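Local atomic coordinates of oxysterol-binding protein homolog 3 (Saccharomyces cerevisiae, PDB entry 4IC4), a protein that carries single lipid molecules in a hydrophobic pocket and transfers them between membranes through the cytosol, in directional transport coupled to phosphoinositides. Residues A[42-47]-A[211-216]; A[82-87]-A[95-100]. All blocks are in the same frame, centred on the assembly; numbering follows the deposited sequence.

In the fold
Read from the N terminus, the chain first makes helix 44-50, whose start belongs to contact 1. Its partner, 211-216, comes 163 intervening residues later, where a loop leads into strand 214-225. This long loop takes in helices 71-76, 83-88 and 94-104 and the strands from 127-132 to 203-206, and contact 2 falls entirely within it. Contact 2 closes a short loop of its own, with seven residues separating helix segments 82-87 and 95-100. The two therefore nest and do not cross. The centres of contacts 1 and 2 are 32 Å apart. Contact 1 ties the start of helix 44-50 to the loop leading into strand 214-225; contact 2 joins two helices that lie against strands 195-199 and 281-284.

Contact 1 of 2, residues A[42-47]-A[211-216]; sequences PSLLSF and GERYME
NH1 of R213 is the polar atom around which this contact gathers, although no hydrogen bond crosses between 42-47 and 211-216. The carbonyl O of P42 faces the edge of the guanidinium in its plane, but at 3.8 Å from NH1 it can contribute little more than a long electrostatic attraction. The backbone N of L44 lies 3.7 Å from the same NH1; since both are donors, that approach is van der Waals contact.

In the remaining touches aliphatic carbons of L44 meet the guanidinium. CB of L44 sits over one face of the group, 3.8 Å from NH1 and 4.0 Å from CZ of R213, while CD2 of L44 reaches NH2 of R213 at 4.0 Å. The two side chains cross at about a right angle. Two torsions bring the groups together: in L44, CG is anti to the backbone N (chi1 177°), which directs the branched end past CB, and the R213 chain bends at chi3 (51°), turning its flat head to L44. With 105 Å² buried in total and none of the touching residues fully buried, the evidence is for a light surface contact.

R213 also rests on L205 of strand 203-206, and L44 packs on I177 of strand 177-189. The side chain of L44 is about 4 Å from that of M61 and about 6 Å from that of K118, both of which bind phosphatidylinositol 4-phosphate. The arrangement thus lays the start of helix 44-50, probably the lid helix known from Osh4, against the beta barrel of the OSBP-related domain, close to its phosphoinositide site.

Contact 2 of 2, residues A[82-87]-A[95-100]; sequences APLLTK and ITFVSA
The buried core of this contact lies where L84 meets F97 and A100. CA of L84 and CA of F97 are 5.8 Å apart, and CB of F97 presses on the backbone O of L84 at 3.6 Å. One turn on, CD1 of L84 is 3.8 Å from the carbonyl C of A100 and also touches its CB, while CD2 of L84 stands at the edge of the F97 ring, near its plane. L84, F97 and A100 are all buried, and the segment axes run 8.3 Å apart at 173°, which makes this a close antiparallel helix pair.

K87 forms the solvent side, exposed yet closely packed on the ring. Its CG lies over one face of F97, 4.2 Å from the centroid and 22° off the normal, a CH-pi contact displaced toward the rim, where CD of K87 comes to 3.3 Å from CE2 of F97. CG is anti to the backbone N (chi1 -180°), sending the methylenes out across the phenyl face before the chain bends at chi3 and chi4. Shortening F97 to an alanine would probably leave the K87 methylenes without their aromatic platform and open a gap beside CD2 of L84. The loose part is L85 and V98, whose side chains come no nearer than 4.6 Å to the opposite segment.

Within 95-100, OG of S99 donates to O of I95 at 2.6 Å; N of S99 reaches this oxygen from the other face of the carbonyl plane.

The pair forms a helical hairpin bedded on strands: L84 touches W283, and both F97 and A100 touch I282, all on strand 281-284, while V98 turns to F196 and W198 of strand 195-199.

Contact 1 of 2, residues A[42-47]-A[211-216]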
ATOM      1  N   PRO A  42      21.423   3.824  -0.961  1.00 19.75           N
ATOM      2  CA  PRO A  42      22.211   3.455  -2.140  1.00 20.31           C
ATOM      3  C   PRO A  42      21.474   3.910  -3.400  1.00 20.62           C
ATOM      4  O   PRO A  42      20.314   4.321  -3.334  1.00 20.72           O
ATOM      5  CB  PRO A  42      22.314   1.937  -2.026  1.00 22.19           C
ATOM      6  CG  PRO A  42      21.048   1.563  -1.328  1.00 22.25           C
ATOM      7  CD  PRO A  42      20.924   2.626  -0.263  1.00 21.11           C
ATOM      8  N   SER A  43      22.154   3.850  -4.540  1.00 21.84           N
ATOM      9  CA  SER A  43      21.572   4.258  -5.814  1.00 22.35           C
ATOM     10  C   SER A  43      20.922   3.090  -6.545  1.00 23.13           C
ATOM     11  O   SER A  43      21.565   2.075  -6.811  1.00 23.91           O
ATOM     12  CB  SER A  43      22.648   4.874  -6.711  1.00 23.38           C
ATOM     13  OG  SER A  43      22.163   5.049  -8.030  1.00 25.10           O
ATOM     14  N   LEU A  44      19.645   3.247  -6.883  1.00 22.96           N
ATOM     15  CA  LEU A  44      18.915   2.200  -7.589  1.00 24.22           C
ATOM     16  C   LEU A  44      19.533   1.931  -8.957  1.00 24.64           C
ATOM     17  O   LEU A  44      19.738   0.778  -9.339  1.00 25.58           O
ATOM     18  CB  LEU A  44      17.445   2.601  -7.758  1.00 24.70           C
ATOM     19  CG  LEU A  44      16.562   1.632  -8.551  1.00 25.17           C
ATOM     20  CD1 LEU A  44      16.607   0.248  -7.915  1.00 26.85           C
ATOM     21  CD2 LEU A  44      15.136   2.158  -8.588  1.00 25.59           C
ATOM     22  N   LEU A  45      19.835   2.999  -9.687  1.00 25.41           N
ATOM     23  CA  LEU A  45      20.425   2.880 -11.017  1.00 25.68           C
ATOM     24  C   LEU A  45      21.679   2.008 -11.019  1.00 26.05           C
ATOM     25  O   LEU A  45      21.946   1.291 -11.984  1.00 26.13           O
ATOM     26  CB  LEU A  45      20.766   4.268 -11.564  1.00 24.83           C
ATOM     27  CG  LEU A  45      21.288   4.317 -13.003  1.00 25.48           C
ATOM     28  CD1 LEU A  45      20.239   3.747 -13.946  1.00 25.32           C
ATOM     29  CD2 LEU A  45      21.616   5.749 -13.379  1.00 24.46           C
ATOM     30  N   SER A  46      22.451   2.077  -9.940  1.00 25.66           N
ATOM     31  CA  SER A  46      23.672   1.288  -9.833  1.00 26.20           C
ATOM     32  C   SER A  46      23.365  -0.198  -9.988  1.00 27.71           C
ATOM     33  O   SER A  46      24.126  -0.940 -10.612  1.00 26.71           O
ATOM     34  CB  SER A  46      24.346   1.537  -8.483  1.00 25.37           C
ATOM     35  OG  SER A  46      25.515   0.748  -8.343  1.00 23.22           O
ATOM     36  N   PHE A  47      22.241  -0.626  -9.424  1.00 29.09           N
ATOM     37  CA  PHE A  47      21.838  -2.025  -9.494  1.00 32.30           C
ATOM     38  C   PHE A  47      21.139  -2.380 -10.798  1.00 34.25           C
ATOM     39  O   PHE A  47      21.153  -3.536 -11.219  1.00 33.94           O
ATOM     40  CB  PHE A  47      20.941  -2.370  -8.304  1.00 32.58           C
ATOM     41  CG  PHE A  47      21.699  -2.585  -7.030  1.00 33.33           C
ATOM     42  CD1 PHE A  47      22.480  -3.725  -6.859  1.00 33.93           C
ATOM     43  CD2 PHE A  47      21.672  -1.633  -6.017  1.00 33.93           C
ATOM     44  CE1 PHE A  47      23.225  -3.913  -5.700  1.00 34.08           C
ATOM     45  CE2 PHE A  47      22.414  -1.812  -4.853  1.00 33.56           C
ATOM     46  CZ  PHE A  47      23.194  -2.954  -4.696  1.00 34.19           C
ATOM     47  N   GLY A 211      20.726  14.108  -9.217  1.00 33.00           N
ATOM     48  CA  GLY A 211      19.753  14.981  -8.591  1.00 32.26           C
ATOM     49  C   GLY A 211      18.946  14.249  -7.541  1.00 31.87           C
ATOM     50  O   GLY A 211      19.270  13.120  -7.174  1.00 31.80           O
ATOM     51  N   GLU A 212      17.892  14.894  -7.056  1.00 31.16           N
ATOM     52  CA  GLU A 212      17.035  14.302  -6.041  1.00 30.34           C
ATOM     53  C   GLU A 212      15.910  13.500  -6.687  1.00 27.83           C
ATOM     54  O   GLU A 212      15.060  14.050  -7.389  1.00 26.79           O
ATOM     55  CB  GLU A 212      16.454  15.397  -5.141  1.00 33.13           C
ATOM     56  CG  GLU A 212      15.628  14.877  -3.978  1.00 36.98           C
ATOM     57  CD  GLU A 212      15.253  15.970  -2.994  1.00 39.06           C
ATOM     58  OE1 GLU A 212      16.170  16.599  -2.424  1.00 41.16           O
ATOM     59  OE2 GLU A 212      14.043  16.199  -2.790  1.00 40.28           O
ATOM     60  N   ARG A 213      15.923  12.193  -6.452  1.00 26.19           N
ATOM     61  CA  ARG A 213      14.911  11.299  -6.998  1.00 24.09           C
ATOM     62  C   ARG A 213      13.537  11.675  -6.459  1.00 20.32           C
ATOM     63  O   ARG A 213      13.421  12.195  -5.352  1.00 19.38           O
ATOM     64  CB  ARG A 213      15.230   9.853  -6.607  1.00 26.80           C
ATOM     65  CG  ARG A 213      16.519   9.316  -7.207  1.00 30.61           C
ATOM     66  CD  ARG A 213      16.979   8.049  -6.498  1.00 33.58           C
ATOM     67  NE  ARG A 213      15.918   7.053  -6.399  1.00 34.32           N
ATOM     68  CZ  ARG A 213      16.060   5.867  -5.814  1.00 36.19           C
ATOM     69  NH1 ARG A 213      17.225   5.525  -5.277  1.00 36.05           N
ATOM     70  NH2 ARG A 213      15.035   5.026  -5.758  1.00 36.00           N
ATOM     71  N   TYR A 214      12.502  11.416  -7.250  1.00 18.73           N
ATOM     72  CA  TYR A 214      11.134  11.706  -6.833  1.00 17.55           C
ATOM     73  C   TYR A 214      10.135  10.932  -7.683  1.00 16.33           C
ATOM     74  O   TYR A 214      10.479  10.392  -8.734  1.00 15.68           O
ATOM     75  CB  TYR A 214      10.847  13.213  -6.914  1.00 19.59           C
ATOM     76  CG  TYR A 214      10.781  13.787  -8.312  1.00 19.33           C
ATOM     77  CD1 TYR A 214       9.609  13.717  -9.065  1.00 20.50           C
ATOM     78  CD2 TYR A 214      11.892  14.408  -8.881  1.00 21.07           C
ATOM     79  CE1 TYR A 214       9.546  14.254 -10.350  1.00 22.28           C
ATOM     80  CE2 TYR A 214      11.840  14.945 -10.163  1.00 21.54           C
ATOM     81  CZ  TYR A 214      10.667  14.866 -10.891  1.00 22.11           C
ATOM     82  OH  TYR A 214      10.620  15.395 -12.161  1.00 25.67           O
ATOM     83  N   MET A 215       8.896  10.874  -7.212  1.00 15.09           N
ATOM     84  CA  MET A 215       7.841  10.169  -7.924  1.00 15.13           C
ATOM     85  C   MET A 215       6.665  11.084  -8.206  1.00 15.31           C
ATOM     86  O   MET A 215       6.409  12.033  -7.466  1.00 14.80           O
ATOM     87  CB  MET A 215       7.354   8.975  -7.106  1.00 17.75           C
ATOM     88  CG  MET A 215       8.309   7.807  -7.093  1.00 19.36           C
ATOM     89  SD  MET A 215       7.770   6.510  -5.965  1.00 22.64           S
ATOM     90  CE  MET A 215       6.220   6.015  -6.720  1.00 22.09           C
ATOM     91  N   GLU A 216       5.951  10.789  -9.283  1.00 14.88           N
ATOM     92  CA  GLU A 216       4.780  11.571  -9.649  1.00 15.47           C
ATOM     93  C   GLU A 216       3.826  10.699 -10.457  1.00 15.23           C
ATOM     94  O   GLU A 216       4.252   9.820 -11.212  1.00 15.70           O
ATOM     95  CB  GLU A 216       5.190  12.803 -10.470  1.00 16.78           C
ATOM     96  CG  GLU A 216       5.638  12.500 -11.892  1.00 19.76           C
ATOM     97  CD  GLU A 216       6.090  13.741 -12.647  1.00 20.34           C
ATOM     98  OE1 GLU A 216       6.176  13.677 -13.892  1.00 22.58           O
ATOM     99  OE2 GLU A 216       6.369  14.774 -12.000  1.00 21.25           O
TER

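Contact 2 of 2, residues A[82-87]-A[95-100]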
ATOM      1  N   ALA A  82      -8.970   6.022   5.304  1.00  9.69           N
ATOM      2  CA  ALA A  82     -10.172   5.200   5.281  1.00  9.45           C
ATOM      3  C   ALA A  82     -11.442   5.959   5.682  1.00  9.89           C
ATOM      4  O   ALA A  82     -12.532   5.621   5.217  1.00  9.47           O
ATOM      5  CB  ALA A  82      -9.986   3.990   6.192  1.00 10.90           C
ATOM      6  N   PRO A  83     -11.330   6.971   6.570  1.00  9.69           N
ATOM      7  CA  PRO A  83     -12.550   7.699   6.946  1.00 10.46           C
ATOM      8  C   PRO A  83     -13.282   8.301   5.744  1.00 11.29           C
ATOM      9  O   PRO A  83     -14.471   8.609   5.825  1.00 11.22           O
ATOM     10  CB  PRO A  83     -12.033   8.755   7.918  1.00 10.86           C
ATOM     11  CG  PRO A  83     -10.928   8.019   8.617  1.00 11.72           C
ATOM     12  CD  PRO A  83     -10.218   7.316   7.477  1.00 11.02           C
ATOM     13  N   LEU A  84     -12.574   8.477   4.632  1.00  9.84           N
ATOM     14  CA  LEU A  84     -13.202   9.006   3.423  1.00  9.95           C
ATOM     15  C   LEU A  84     -14.259   8.023   2.927  1.00 11.10           C
ATOM     16  O   LEU A  84     -15.299   8.423   2.397  1.00 10.81           O
ATOM     17  CB  LEU A  84     -12.159   9.217   2.322  1.00 10.76           C
ATOM     18  CG  LEU A  84     -11.236  10.430   2.462  1.00 10.26           C
ATOM     19  CD1 LEU A  84     -10.133  10.353   1.425  1.00 11.80           C
ATOM     20  CD2 LEU A  84     -12.040  11.714   2.290  1.00 12.81           C
ATOM     21  N   LEU A  85     -13.984   6.732   3.087  1.00 10.00           N
ATOM     22  CA  LEU A  85     -14.932   5.708   2.661  1.00 10.06           C
ATOM     23  C   LEU A  85     -16.157   5.740   3.561  1.00 11.63           C
ATOM     24  O   LEU A  85     -17.293   5.623   3.093  1.00 11.62           O
ATOM     25  CB  LEU A  85     -14.282   4.323   2.707  1.00 10.42           C
ATOM     26  CG  LEU A  85     -13.075   4.161   1.778  1.00 10.13           C
ATOM     27  CD1 LEU A  85     -12.510   2.755   1.908  1.00 11.21           C
ATOM     28  CD2 LEU A  85     -13.492   4.454   0.340  1.00 12.33           C
ATOM     29  N   THR A  86     -15.922   5.904   4.858  1.00 11.14           N
ATOM     30  CA  THR A  86     -17.014   5.966   5.813  1.00 11.79           C
ATOM     31  C   THR A  86     -17.881   7.185   5.494  1.00 12.32           C
ATOM     32  O   THR A  86     -19.108   7.095   5.487  1.00 12.80           O
ATOM     33  CB  THR A  86     -16.471   6.049   7.249  1.00 11.54           C
ATOM     34  OG1 THR A  86     -15.684   4.881   7.517  1.00 11.45           O
ATOM     35  CG2 THR A  86     -17.621   6.131   8.255  1.00 11.53           C
ATOM     36  N   LYS A  87     -17.241   8.315   5.203  1.00 12.53           N
ATOM     37  CA  LYS A  87     -17.983   9.530   4.873  1.00 13.43           C
ATOM     38  C   LYS A  87     -18.763   9.330   3.578  1.00 14.36           C
ATOM     39  O   LYS A  87     -19.876   9.842   3.423  1.00 15.55           O
ATOM     40  CB  LYS A  87     -17.032  10.718   4.721  1.00 14.72           C
ATOM     41  CG  LYS A  87     -17.735  12.024   4.381  1.00 16.91           C
ATOM     42  CD  LYS A  87     -16.772  13.203   4.292  1.00 22.64           C
ATOM     43  CE  LYS A  87     -16.162  13.553   5.640  1.00 25.78           C
ATOM     44  NZ  LYS A  87     -15.254  12.492   6.146  1.00 27.87           N
ATOM     45  N   ILE A  95     -19.284   8.817  -4.943  1.00 16.14           N
ATOM     46  CA  ILE A  95     -18.108   8.682  -5.793  1.00 15.33           C
ATOM     47  C   ILE A  95     -17.125   9.838  -5.635  1.00 14.89           C
ATOM     48  O   ILE A  95     -15.946   9.695  -5.952  1.00 13.59           O
ATOM     49  CB  ILE A  95     -18.493   8.505  -7.290  1.00 15.22           C
ATOM     50  CG1 ILE A  95     -17.333   7.836  -8.042  1.00 15.31           C
ATOM     51  CG2 ILE A  95     -18.812   9.853  -7.922  1.00 16.50           C
ATOM     52  CD1 ILE A  95     -17.692   7.313  -9.423  1.00 16.46           C
ATOM     53  N   THR A  96     -17.591  10.979  -5.136  1.00 14.08           N
ATOM     54  CA  THR A  96     -16.691  12.110  -4.941  1.00 14.88           C
ATOM     55  C   THR A  96     -15.676  11.744  -3.861  1.00 13.42           C
ATOM     56  O   THR A  96     -14.482  12.002  -4.002  1.00 13.62           O
ATOM     57  CB  THR A  96     -17.442  13.388  -4.496  1.00 17.76           C
ATOM     58  OG1 THR A  96     -18.186  13.118  -3.303  1.00 24.06           O
ATOM     59  CG2 THR A  96     -18.386  13.859  -5.583  1.00 17.80           C
ATOM     60  N   PHE A  97     -16.158  11.126  -2.788  1.00 13.32           N
ATOM     61  CA  PHE A  97     -15.283  10.746  -1.689  1.00 12.43           C
ATOM     62  C   PHE A  97     -14.494   9.478  -1.996  1.00 11.26           C
ATOM     63  O   PHE A  97     -13.361   9.315  -1.534  1.00 10.82           O
ATOM     64  CB  PHE A  97     -16.101  10.607  -0.404  1.00 12.97           C
ATOM     65  CG  PHE A  97     -16.751  11.892   0.017  1.00 13.53           C
ATOM     66  CD1 PHE A  97     -18.001  12.247  -0.474  1.00 16.08           C
ATOM     67  CD2 PHE A  97     -16.066  12.795   0.821  1.00 15.59           C
ATOM     68  CE1 PHE A  97     -18.558  13.492  -0.176  1.00 17.86           C
ATOM     69  CE2 PHE A  97     -16.613  14.042   1.125  1.00 17.15           C
ATOM     70  CZ  PHE A  97     -17.859  14.388   0.624  1.00 19.44           C
ATOM     71  N   VAL A  98     -15.085   8.580  -2.777  1.00 11.83           N
ATOM     72  CA  VAL A  98     -14.371   7.365  -3.153  1.00 11.35           C
ATOM     73  C   VAL A  98     -13.205   7.791  -4.048  1.00 12.91           C
ATOM     74  O   VAL A  98     -12.110   7.237  -3.965  1.00 11.71           O
ATOM     75  CB  VAL A  98     -15.286   6.376  -3.912  1.00 11.45           C
ATOM     76  CG1 VAL A  98     -14.474   5.195  -4.425  1.00 12.62           C
ATOM     77  CG2 VAL A  98     -16.387   5.880  -2.989  1.00 12.23           C
ATOM     78  N   SER A  99     -13.436   8.793  -4.891  1.00 12.34           N
ATOM     79  CA  SER A  99     -12.383   9.288  -5.771  1.00 12.60           C
ATOM     80  C   SER A  99     -11.252   9.892  -4.939  1.00 11.13           C
ATOM     81  O   SER A  99     -10.074   9.669  -5.216  1.00 11.80           O
ATOM     82  CB  SER A  99     -12.939  10.339  -6.732  1.00 14.12           C
ATOM     83  OG  SER A  99     -13.885   9.760  -7.615  1.00 13.89           O
ATOM     84  N   ALA A 100     -11.613  10.662  -3.917  1.00 10.94           N
ATOM     85  CA  ALA A 100     -10.613  11.271  -3.045  1.00 10.11           C
ATOM     86  C   ALA A 100      -9.798  10.153  -2.399  1.00  9.52           C
ATOM     87  O   ALA A 100      -8.570  10.231  -2.306  1.00  9.99           O
ATOM     88  CB  ALA A 100     -11.297  12.116  -1.967  1.00 10.97           C
TER